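PDB 2ZUX: YesW protein from Bacillus subtilis, which cleaves the rhamnogalacturonan backbone of plant cell-wall pectin by endo-type elimination, releasing oligosaccharides, and needs calcium or manganese for activity. Local coordinates for residues R3-L8 and P578-P583; L96-G101 and L132-S137; M182-D187 and Q278-I283. One frame throughout, in Å; residues are numbered along the deposited sequence.

Overall arrangement
Contact 1 joins the two ends of the modelled chain, 3-8 beside 578-583, so that contacts 2 and 3 both lie within the stretch of sequence it closes. Contact 3, between 182-187 and 278-283, is its direct neighbour: their centres are 13 Å apart, and the amide nitrogen NE2 of Gln4 lies 2.9 Å from O of Asp185, a probable hydrogen bond beside a calcium site. Contact 2, between 96-101 and 132-137, is centred 27 Å from contact 3 and 34 Å from contact 1. It touches neither, its nearest atoms being about 7 Å from contact 3, and it carries the substrate-binding Asp135 that holds a rhamnose.

Contact 1: R3-L8 and P578-P583; sequences RQMEAL and PNMYTP
Gln4 and Tyr581 pack against each other across a two-stranded parallel sheet of strands 3-4 and 580-581, the two ends of the modelled chain. Three backbone bonds set the register: Arg3 N to Asn579 O, Tyr581 N to Arg3 O, and Met5 N to Tyr581 O, the last at 2.8 Å. From CB of Tyr581, which leaves the backbone on the same face as Gln4, chi1 of 68° places CG between the backbone N and carbonyl carbon and folds the ring back over the partner strand. Tyr581 CD2 lies 3.7 Å from Arg3 C, and Tyr581 CE2 is 3.3 Å from Gln4 N. Over one face of the Tyr581 ring stands Gln4 CA, 3.8 Å from the centroid and 17° off the normal, a CH-pi contact. Tyr581 CZ meets Gln4 CB at 3.6 Å. At the tip, Tyr581 OH reaches a water lying in the ring plane, 2.6 Å away; the same water donates to Gln4 OE1, while Gln278 NE2 is a second partner of the hydroxyl. Gln4 NE2 bonds to Asp185 O, tying the amide to a calcium-binding loop. On the side of Met580, its CE touches Met5 CB at 3.8 Å, just past the end of strand 3-4. An alanine in place of Tyr581 is likely to leave Gln4 CA without its aromatic cover and the bridging water without one of its anchors. The chemistry thus divides: backbone bonds fix the register of the termini, the ring and its water pack on the Gln4 side, and apolar methionine carbons meet on the Met580 side.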
loop_
_atom_site.group_PDB
_atom_site.type_symbol
_atom_site.label_atom_id
_atom_site.label_comp_id
_atom_site.label_asym_id
_atom_site.label_seq_id
_atom_site.Cartn_x
_atom_site.Cartn_y
_atom_site.Cartn_z
ATOM N N ARG A 3 17.556 -9.412 -2.705
ATOM C CA ARG A 3 16.991 -8.374 -1.839
ATOM C C ARG A 3 16.561 -8.916 -0.493
ATOM O O ARG A 3 16.006 -10.010 -0.405
ATOM C CB ARG A 3 15.747 -7.755 -2.474
ATOM C CG ARG A 3 16.005 -6.898 -3.651
ATOM C CD ARG A 3 14.753 -6.146 -4.010
ATOM N NE ARG A 3 15.052 -5.220 -5.076
ATOM C CZ ARG A 3 14.396 -4.090 -5.295
ATOM N NH1 ARG A 3 13.377 -3.744 -4.516
ATOM N NH2 ARG A 3 14.773 -3.315 -6.296
ATOM N N GLN A 4 16.771 -8.118 0.550
ATOM C CA GLN A 4 16.184 -8.397 1.846
ATOM C C GLN A 4 14.657 -8.417 1.730
ATOM O O GLN A 4 14.061 -7.453 1.243
ATOM C CB GLN A 4 16.612 -7.331 2.850
ATOM C CG GLN A 4 16.032 -7.522 4.236
ATOM C CD GLN A 4 16.020 -6.229 5.034
ATOM O OE1 GLN A 4 17.062 -5.615 5.271
ATOM N NE2 GLN A 4 14.829 -5.793 5.432
ATOM N N MET A 5 14.036 -9.516 2.138
ATOM C CA MET A 5 12.570 -9.598 2.237
ATOM C C MET A 5 12.207 -10.294 3.549
ATOM O O MET A 5 13.087 -10.786 4.257
ATOM C CB MET A 5 11.960 -10.298 1.013
ATOM C CG MET A 5 12.261 -9.574 -0.310
ATOM S SD MET A 5 11.497 -7.930 -0.508
ATOM C CE MET A 5 9.907 -8.381 -1.213
ATOM N N GLU A 6 10.923 -10.334 3.885
ATOM C CA GLU A 6 10.497 -10.802 5.202
ATOM C C GLU A 6 10.500 -12.311 5.312
ATOM O O GLU A 6 10.071 -13.012 4.405
ATOM C CB GLU A 6 9.105 -10.260 5.529
ATOM C CG GLU A 6 9.120 -8.767 5.849
ATOM C CD GLU A 6 7.860 -8.020 5.428
ATOM O OE1 GLU A 6 7.206 -8.428 4.441
ATOM O OE2 GLU A 6 7.551 -6.996 6.077
ATOM N N ALA A 7 10.977 -12.802 6.450
ATOM C CA ALA A 7 10.780 -14.203 6.807
ATOM C C ALA A 7 9.327 -14.377 7.228
ATOM O O ALA A 7 8.907 -13.870 8.273
ATOM C CB ALA A 7 11.736 -14.614 7.925
ATOM N N LEU A 8 8.552 -15.054 6.389
ATOM C CA LEU A 8 7.126 -15.230 6.620
ATOM C C LEU A 8 6.824 -16.654 7.031
ATOM O O LEU A 8 7.490 -17.598 6.582
ATOM C CB LEU A 8 6.323 -14.848 5.366
ATOM C CG LEU A 8 6.344 -13.358 4.980
ATOM C CD1 LEU A 8 5.565 -13.121 3.693
ATOM C CD2 LEU A 8 5.821 -12.443 6.095
ATOM N N PRO A 578 11.519 -15.459 -6.648
ATOM C CA PRO A 578 12.065 -14.191 -6.168
ATOM C C PRO A 578 13.542 -14.316 -5.786
ATOM O O PRO A 578 13.946 -15.315 -5.179
ATOM C CB PRO A 578 11.223 -13.896 -4.921
ATOM C CG PRO A 578 9.964 -14.634 -5.123
ATOM C CD PRO A 578 10.306 -15.855 -5.909
ATOM N N ASN A 579 14.334 -13.317 -6.169
ATOM C CA ASN A 579 15.739 -13.250 -5.793
ATOM C C ASN A 579 15.842 -12.520 -4.461
ATOM O O ASN A 579 15.943 -11.294 -4.415
ATOM C CB ASN A 579 16.573 -12.548 -6.873
ATOM C CG ASN A 579 18.068 -12.689 -6.641
ATOM O OD1 ASN A 579 18.509 -13.482 -5.810
ATOM N ND2 ASN A 579 18.857 -11.916 -7.384
ATOM N N MET A 580 15.795 -13.286 -3.379
ATOM C CA MET A 580 15.663 -12.705 -2.047
ATOM C C MET A 580 16.432 -13.470 -0.983
ATOM O O MET A 580 16.780 -14.637 -1.164
ATOM C CB MET A 580 14.180 -12.631 -1.650
ATOM C CG MET A 580 13.445 -13.972 -1.694
ATOM S SD MET A 580 11.800 -13.901 -0.970
ATOM C CE MET A 580 12.190 -14.078 0.766
ATOM N N TYR A 581 16.702 -12.792 0.124
ATOM C CA TYR A 581 17.124 -13.441 1.354
ATOM C C TYR A 581 16.292 -12.857 2.487
ATOM O O TYR A 581 15.694 -11.782 2.334
ATOM C CB TYR A 581 18.622 -13.220 1.614
ATOM C CG TYR A 581 18.999 -11.788 1.932
ATOM C CD1 TYR A 581 19.037 -11.334 3.251
ATOM C CD2 TYR A 581 19.334 -10.897 0.914
ATOM C CE1 TYR A 581 19.381 -10.026 3.549
ATOM C CE2 TYR A 581 19.681 -9.583 1.202
ATOM C CZ TYR A 581 19.708 -9.158 2.520
ATOM O OH TYR A 581 20.053 -7.866 2.813
ATOM N N THR A 582 16.242 -13.557 3.611
ATOM C CA THR A 582 15.579 -13.012 4.793
ATOM C C THR A 582 16.609 -12.762 5.897
ATOM O O THR A 582 17.671 -13.390 5.902
ATOM C CB THR A 582 14.449 -13.933 5.315
ATOM O OG1 THR A 582 15.015 -15.125 5.878
ATOM C CG2 THR A 582 13.487 -14.314 4.196
ATOM N N PRO A 583 16.324 -11.819 6.816
ATOM C CA PRO A 583 17.183 -11.664 7.992
ATOM C C PRO A 583 17.289 -12.957 8.805
ATOM O O PRO A 583 18.327 -13.211 9.414
ATOM C CB PRO A 583 16.461 -10.589 8.803
ATOM C CG PRO A 583 15.723 -9.789 7.775
ATOM C CD PRO A 583 15.252 -10.803 6.790
HETATM O O HOH W 1 19.515 -6.957 5.218
#

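Contact 2: L96-G101 and L132-S137; sequences LDKPAG and LKWDPS. With RAM (alpha-L-rhamnopyranose), chain N.
The rhamnose pocket that contains the substrate-binding Asp135 is built partly on strand 129-136, and this contact packs the loop 96-101 against the same strand through the preceding residue, Trp134. Asp135 OD2 accepts a hydrogen bond from O3 of the sugar at 2.7 Å; Asn115 also binds the sugar, and Ser139 OG is a further partner of OD2. Trp134 points toward the loop, and its indole is held between two apolar groups. Over one face lies Pro99, whose CD stands 3.3 Å from the centroid of the six-membered ring and only 5° off its normal, a nearly centred CH-pi contact. On the opposite face Leu132 CD2, from the same strand, sits nearer the rim, 3.7 Å above the plane. Leu96 joins this group through two methyls: CD1 lies 3.7 Å from Trp134 CH2, and CD2 is 3.9 Å from Leu132 CD2. With CG anti to the carbonyl carbon (chi1 -60°), Leu96 directs both methyls at the strand. Lys98 contributes its aliphatic part, CG lying 4.0 Å from Trp134 CZ3, while its NZ bonds to Asp521 O. The indole NE1 has its polar partner in Asp154 OD2, which is consistent with a fixed rotation of the ring. Around the contact, strand 109-120 adds Tyr112 beside Pro99 and Pro136, strand 152-156 brings Leu152 against Pro99 and Trp134, and Arg165 of strand 162-167 touches both Pro99 and Trp134.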
loop_
_atom_site.group_PDB
_atom_site.type_symbol
_atom_site.label_atom_id
_atom_site.label_comp_id
_atom_site.label_asym_id
_atom_site.label_seq_id
_atom_site.Cartn_x
_atom_site.Cartn_y
_atom_site.Cartn_z
ATOM N N LEU A 96 -10.924 -3.297 18.061
ATOM C CA LEU A 96 -10.132 -2.076 18.196
ATOM C C LEU A 96 -10.396 -1.391 19.524
ATOM O O LEU A 96 -11.464 -1.552 20.121
ATOM C CB LEU A 96 -10.442 -1.105 17.050
ATOM C CG LEU A 96 -10.150 -1.617 15.633
ATOM C CD1 LEU A 96 -10.612 -0.619 14.591
ATOM C CD2 LEU A 96 -8.665 -1.915 15.469
ATOM N N ASP A 97 -9.413 -0.628 19.979
ATOM C CA ASP A 97 -9.596 0.265 21.119
ATOM C C ASP A 97 -9.913 1.641 20.548
ATOM O O ASP A 97 -9.014 2.430 20.253
ATOM C CB ASP A 97 -8.346 0.294 22.002
ATOM C CG ASP A 97 -8.454 1.302 23.140
ATOM O OD1 ASP A 97 -9.588 1.609 23.571
ATOM O OD2 ASP A 97 -7.402 1.785 23.604
ATOM N N LYS A 98 -11.194 1.914 20.358
ATOM C CA LYS A 98 -11.605 3.147 19.711
ATOM C C LYS A 98 -11.301 4.333 20.622
ATOM O O LYS A 98 -11.742 4.362 21.777
ATOM C CB LYS A 98 -13.090 3.088 19.342
ATOM C CG LYS A 98 -13.581 4.248 18.485
ATOM C CD LYS A 98 -15.024 4.025 18.071
ATOM C CE LYS A 98 -15.565 5.194 17.286
ATOM N NZ LYS A 98 -17.013 5.002 17.007
ATOM N N PRO A 99 -10.527 5.308 20.115
ATOM C CA PRO A 99 -10.167 6.461 20.934
ATOM C C PRO A 99 -11.374 7.327 21.198
ATOM O O PRO A 99 -12.242 7.462 20.335
ATOM C CB PRO A 99 -9.176 7.240 20.064
ATOM C CG PRO A 99 -8.864 6.361 18.892
ATOM C CD PRO A 99 -9.956 5.380 18.759
ATOM N N ALA A 100 -11.428 7.897 22.399
ATOM C CA ALA A 100 -12.478 8.835 22.771
ATOM C C ALA A 100 -12.374 10.106 21.943
ATOM O O ALA A 100 -11.275 10.529 21.573
ATOM C CB ALA A 100 -12.376 9.172 24.253
ATOM N N GLY A 101 -13.527 10.712 21.678
ATOM C CA GLY A 101 -13.592 11.992 20.985
ATOM C C GLY A 101 -13.046 13.126 21.828
ATOM O O GLY A 101 -12.704 12.944 22.998
ATOM N N LEU A 132 -2.469 0.916 12.294
ATOM C CA LEU A 132 -3.680 1.631 11.929
ATOM C C LEU A 132 -3.641 3.107 12.270
ATOM O O LEU A 132 -3.289 3.482 13.393
ATOM C CB LEU A 132 -4.871 1.000 12.652
ATOM C CG LEU A 132 -6.246 1.647 12.452
ATOM C CD1 LEU A 132 -6.727 1.428 11.027
ATOM C CD2 LEU A 132 -7.241 1.086 13.453
ATOM N N LYS A 133 -4.022 3.934 11.299
ATOM C CA LYS A 133 -4.180 5.365 11.529
ATOM C C LYS A 133 -5.640 5.651 11.844
ATOM O O LYS A 133 -6.535 5.221 11.112
ATOM C CB LYS A 133 -3.724 6.159 10.298
ATOM C CG LYS A 133 -3.819 7.686 10.447
ATOM C CD LYS A 133 -3.380 8.417 9.170
ATOM C CE LYS A 133 -4.438 8.297 8.088
ATOM N NZ LYS A 133 -3.995 8.877 6.777
ATOM N N TRP A 134 -5.865 6.374 12.943
ATOM C CA TRP A 134 -7.189 6.879 13.294
ATOM C C TRP A 134 -7.359 8.284 12.724
ATOM O O TRP A 134 -6.406 9.084 12.708
ATOM C CB TRP A 134 -7.346 6.935 14.816
ATOM C CG TRP A 134 -7.426 5.587 15.453
ATOM C CD1 TRP A 134 -6.406 4.874 16.009
ATOM C CD2 TRP A 134 -8.608 4.786 15.593
ATOM N NE1 TRP A 134 -6.883 3.672 16.503
ATOM C CE2 TRP A 134 -8.228 3.590 16.245
ATOM C CE3 TRP A 134 -9.948 4.961 15.227
ATOM C CZ2 TRP A 134 -9.150 2.574 16.556
ATOM C CZ3 TRP A 134 -10.860 3.949 15.527
ATOM C CH2 TRP A 134 -10.451 2.772 16.181
ATOM N N ASP A 135 -8.568 8.601 12.266
ATOM C CA ASP A 135 -8.838 9.916 11.692
ATOM C C ASP A 135 -9.913 10.624 12.498
ATOM O O ASP A 135 -11.008 10.081 12.689
ATOM C CB ASP A 135 -9.287 9.792 10.234
ATOM C CG ASP A 135 -9.184 11.101 9.487
ATOM O OD1 ASP A 135 -8.081 11.694 9.461
ATOM O OD2 ASP A 135 -10.202 11.517 8.906
ATOM N N PRO A 136 -9.620 11.849 12.964
ATOM C CA PRO A 136 -10.665 12.618 13.636
ATOM C C PRO A 136 -11.653 13.133 12.595
ATOM O O PRO A 136 -11.279 13.388 11.439
ATOM C CB PRO A 136 -9.894 13.778 14.269
ATOM C CG PRO A 136 -8.737 13.995 13.340
ATOM C CD PRO A 136 -8.357 12.604 12.873
ATOM N N SER A 137 -12.908 13.296 13.007
ATOM C CA SER A 137 -13.981 13.661 12.082
ATOM C C SER A 137 -13.864 15.080 11.525
ATOM O O SER A 137 -14.626 15.459 10.635
ATOM C CB SER A 137 -15.335 13.471 12.763
ATOM O OG SER A 137 -15.407 14.224 13.958
HETATM C C1 RAM N . -14.220 11.783 5.394
HETATM C C2 RAM N . -12.881 11.536 6.111
HETATM C C3 RAM N . -12.826 10.207 6.871
HETATM C C4 RAM N . -13.422 9.093 6.023
HETATM C C5 RAM N . -14.877 9.453 5.744
HETATM C C6 RAM N . -15.586 8.353 4.972
HETATM O O1 RAM N . -15.063 12.569 6.205
HETATM O O2 RAM N . -11.833 11.598 5.166
HETATM O O3 RAM N . -11.500 9.906 7.247
HETATM O O4 RAM N . -13.289 7.801 6.595
HETATM O O5 RAM N . -14.924 10.628 4.951
#

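Contact 3: M182-D187 and Q278-I283; sequences MVYDLD and QRPSLI. With CA (calcium ion), chain G.
Pro280 packs into the turn 184-186, and the fit there is close. Pro280 CB lies 3.6 Å from Tyr184 CE2, approaching the ring obliquely, while Pro280 CG is 3.4 Å from Asp185 O. Met182 CG meets Leu282 CD1 at 3.6 Å; chi1 of 175° sets Leu282 CG anti to the backbone N and carries the methyl across. Leu186 fits more loosely, CD2 being 4.3 Å from Leu282 CB. Tyr184 OH bonds to Tyr274 OH. The two segments belong to successive four-stranded antiparallel sheets of a beta-propeller, 182-184 being an outermost strand of one and 281-286 an inner strand of the next. Where the first strand ends, an inverse gamma turn centred on Asp185 leads into a calcium-binding loop: Asp185 OD1 and Asp187 OD1 bind the ion, the latter at 2.3 Å, together with a water, Asp189 OD1, the backbone O of Lys191, and Glu193. Toward Arg279 direct packing gives way to water. One water bridges Leu186 O and Pro280 O, though it has more acceptors in reach than protons; another donates to Leu186 O and accepts from Arg279 NE at 2.8 Å, lying in the guanidinium plane. Bent at chi3 (74°), Arg279 offers Asp187 O only a weak hydrogen bond from NH2, 3.0 Å long with 124° at the hydrogen. Arg279 NH2 lies 6.6 Å from Asp187 OD1, without direct contact between the opposite charges.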
loop_
_atom_site.group_PDB
_atom_site.type_symbol
_atom_site.label_atom_id
_atom_site.label_comp_id
_atom_site.label_asym_id
_atom_site.label_seq_id
_atom_site.Cartn_x
_atom_site.Cartn_y
_atom_site.Cartn_z
ATOM N N MET A 182 5.429 4.922 7.223
ATOM C CA MET A 182 6.135 3.806 6.617
ATOM C C MET A 182 6.380 2.726 7.645
ATOM O O MET A 182 6.920 2.989 8.720
ATOM C CB MET A 182 7.461 4.272 6.016
ATOM C CG MET A 182 7.305 5.076 4.733
ATOM S SD MET A 182 6.478 4.151 3.413
ATOM C CE MET A 182 4.922 5.036 3.283
ATOM N N VAL A 183 5.981 1.512 7.298
ATOM C CA VAL A 183 6.185 0.362 8.171
ATOM C C VAL A 183 7.071 -0.622 7.431
ATOM O O VAL A 183 6.710 -1.103 6.357
ATOM C CB VAL A 183 4.841 -0.303 8.564
ATOM C CG1 VAL A 183 5.081 -1.457 9.534
ATOM C CG2 VAL A 183 3.879 0.727 9.165
ATOM N N TYR A 184 8.241 -0.915 7.990
ATOM C CA TYR A 184 9.195 -1.749 7.272
ATOM C C TYR A 184 10.336 -2.113 8.185
ATOM O O TYR A 184 10.659 -1.371 9.110
ATOM C CB TYR A 184 9.750 -1.002 6.040
ATOM C CG TYR A 184 10.017 -1.938 4.883
ATOM C CD1 TYR A 184 8.986 -2.318 4.029
ATOM C CD2 TYR A 184 11.293 -2.462 4.649
ATOM C CE1 TYR A 184 9.210 -3.187 2.979
ATOM C CE2 TYR A 184 11.522 -3.348 3.597
ATOM C CZ TYR A 184 10.474 -3.698 2.762
ATOM O OH TYR A 184 10.655 -4.577 1.714
ATOM N N ASP A 185 10.950 -3.262 7.911
ATOM C CA ASP A 185 12.192 -3.629 8.582
ATOM C C ASP A 185 13.339 -2.897 7.888
ATOM O O ASP A 185 13.982 -3.439 6.987
ATOM C CB ASP A 185 12.398 -5.143 8.554
ATOM C CG ASP A 185 13.661 -5.580 9.259
ATOM O OD1 ASP A 185 14.246 -4.777 10.018
ATOM O OD2 ASP A 185 14.060 -6.745 9.027
ATOM N N LEU A 186 13.581 -1.656 8.307
ATOM C CA LEU A 186 14.588 -0.805 7.685
ATOM C C LEU A 186 16.012 -1.264 7.949
ATOM O O LEU A 186 16.873 -1.104 7.084
ATOM C CB LEU A 186 14.437 0.646 8.156
ATOM C CG LEU A 186 13.266 1.430 7.559
ATOM C CD1 LEU A 186 13.018 2.698 8.368
ATOM C CD2 LEU A 186 13.503 1.759 6.097
ATOM N N ASP A 187 16.269 -1.807 9.138
ATOM C CA ASP A 187 17.649 -2.160 9.518
ATOM C C ASP A 187 18.016 -3.632 9.291
ATOM O O ASP A 187 19.195 -3.996 9.402
ATOM C CB ASP A 187 17.991 -1.694 10.945
ATOM C CG ASP A 187 17.141 -2.357 12.009
ATOM O OD1 ASP A 187 16.284 -3.201 11.683
ATOM O OD2 ASP A 187 17.338 -2.021 13.197
ATOM N N GLN A 278 19.736 -3.889 -2.516
ATOM C CA GLN A 278 19.784 -5.021 -1.591
ATOM C C GLN A 278 18.934 -4.803 -0.344
ATOM O O GLN A 278 18.256 -5.716 0.129
ATOM C CB GLN A 278 21.238 -5.327 -1.196
ATOM C CG GLN A 278 21.397 -6.581 -0.344
ATOM C CD GLN A 278 22.786 -6.749 0.249
ATOM O OE1 GLN A 278 23.798 -6.627 -0.446
ATOM N NE2 GLN A 278 22.837 -7.059 1.541
ATOM N N ARG A 279 18.992 -3.588 0.195
ATOM C CA ARG A 279 18.350 -3.263 1.463
ATOM C C ARG A 279 17.463 -2.033 1.336
ATOM O O ARG A 279 17.698 -1.198 0.468
ATOM C CB ARG A 279 19.402 -3.045 2.545
ATOM C CG ARG A 279 20.127 -4.329 2.933
ATOM C CD ARG A 279 21.324 -4.024 3.818
ATOM N NE ARG A 279 20.918 -3.662 5.175
ATOM C CZ ARG A 279 21.761 -3.423 6.180
ATOM N NH1 ARG A 279 23.074 -3.490 5.982
ATOM N NH2 ARG A 279 21.296 -3.114 7.383
ATOM N N PRO A 280 16.427 -1.937 2.191
ATOM C CA PRO A 280 15.486 -0.818 2.091
ATOM C C PRO A 280 16.062 0.512 2.558
ATOM O O PRO A 280 16.888 0.548 3.482
ATOM C CB PRO A 280 14.348 -1.240 3.019
ATOM C CG PRO A 280 15.012 -2.125 4.041
ATOM C CD PRO A 280 16.039 -2.888 3.250
ATOM N N SER A 281 15.587 1.580 1.921
ATOM C CA SER A 281 15.794 2.956 2.354
ATOM C C SER A 281 14.435 3.625 2.490
ATOM O O SER A 281 13.438 3.143 1.941
ATOM C CB SER A 281 16.628 3.740 1.340
ATOM O OG SER A 281 17.919 3.166 1.158
ATOM N N LEU A 282 14.413 4.737 3.212
ATOM C CA LEU A 282 13.193 5.488 3.480
ATOM C C LEU A 282 13.189 6.761 2.644
ATOM O O LEU A 282 14.172 7.498 2.644
ATOM C CB LEU A 282 13.174 5.854 4.965
ATOM C CG LEU A 282 12.050 6.755 5.468
ATOM C CD1 LEU A 282 10.735 5.988 5.416
ATOM C CD2 LEU A 282 12.368 7.221 6.885
ATOM N N ILE A 283 12.084 7.027 1.948
ATOM C CA ILE A 283 11.935 8.241 1.147
ATOM C C ILE A 283 10.884 9.141 1.794
ATOM O O ILE A 283 9.781 8.684 2.081
ATOM C CB ILE A 283 11.463 7.912 -0.288
ATOM C CG1 ILE A 283 12.318 6.788 -0.900
ATOM C CG2 ILE A 283 11.421 9.185 -1.154
ATOM C CD1 ILE A 283 13.797 7.123 -1.059
HETATM CA CA CA G . 14.125 -3.767 12.230
HETATM O O HOH W 2 17.726 1.400 6.003
HETATM O O HOH W 3 18.292 -3.298 6.106
HETATM O O HOH W 4 14.306 -3.709 14.673
#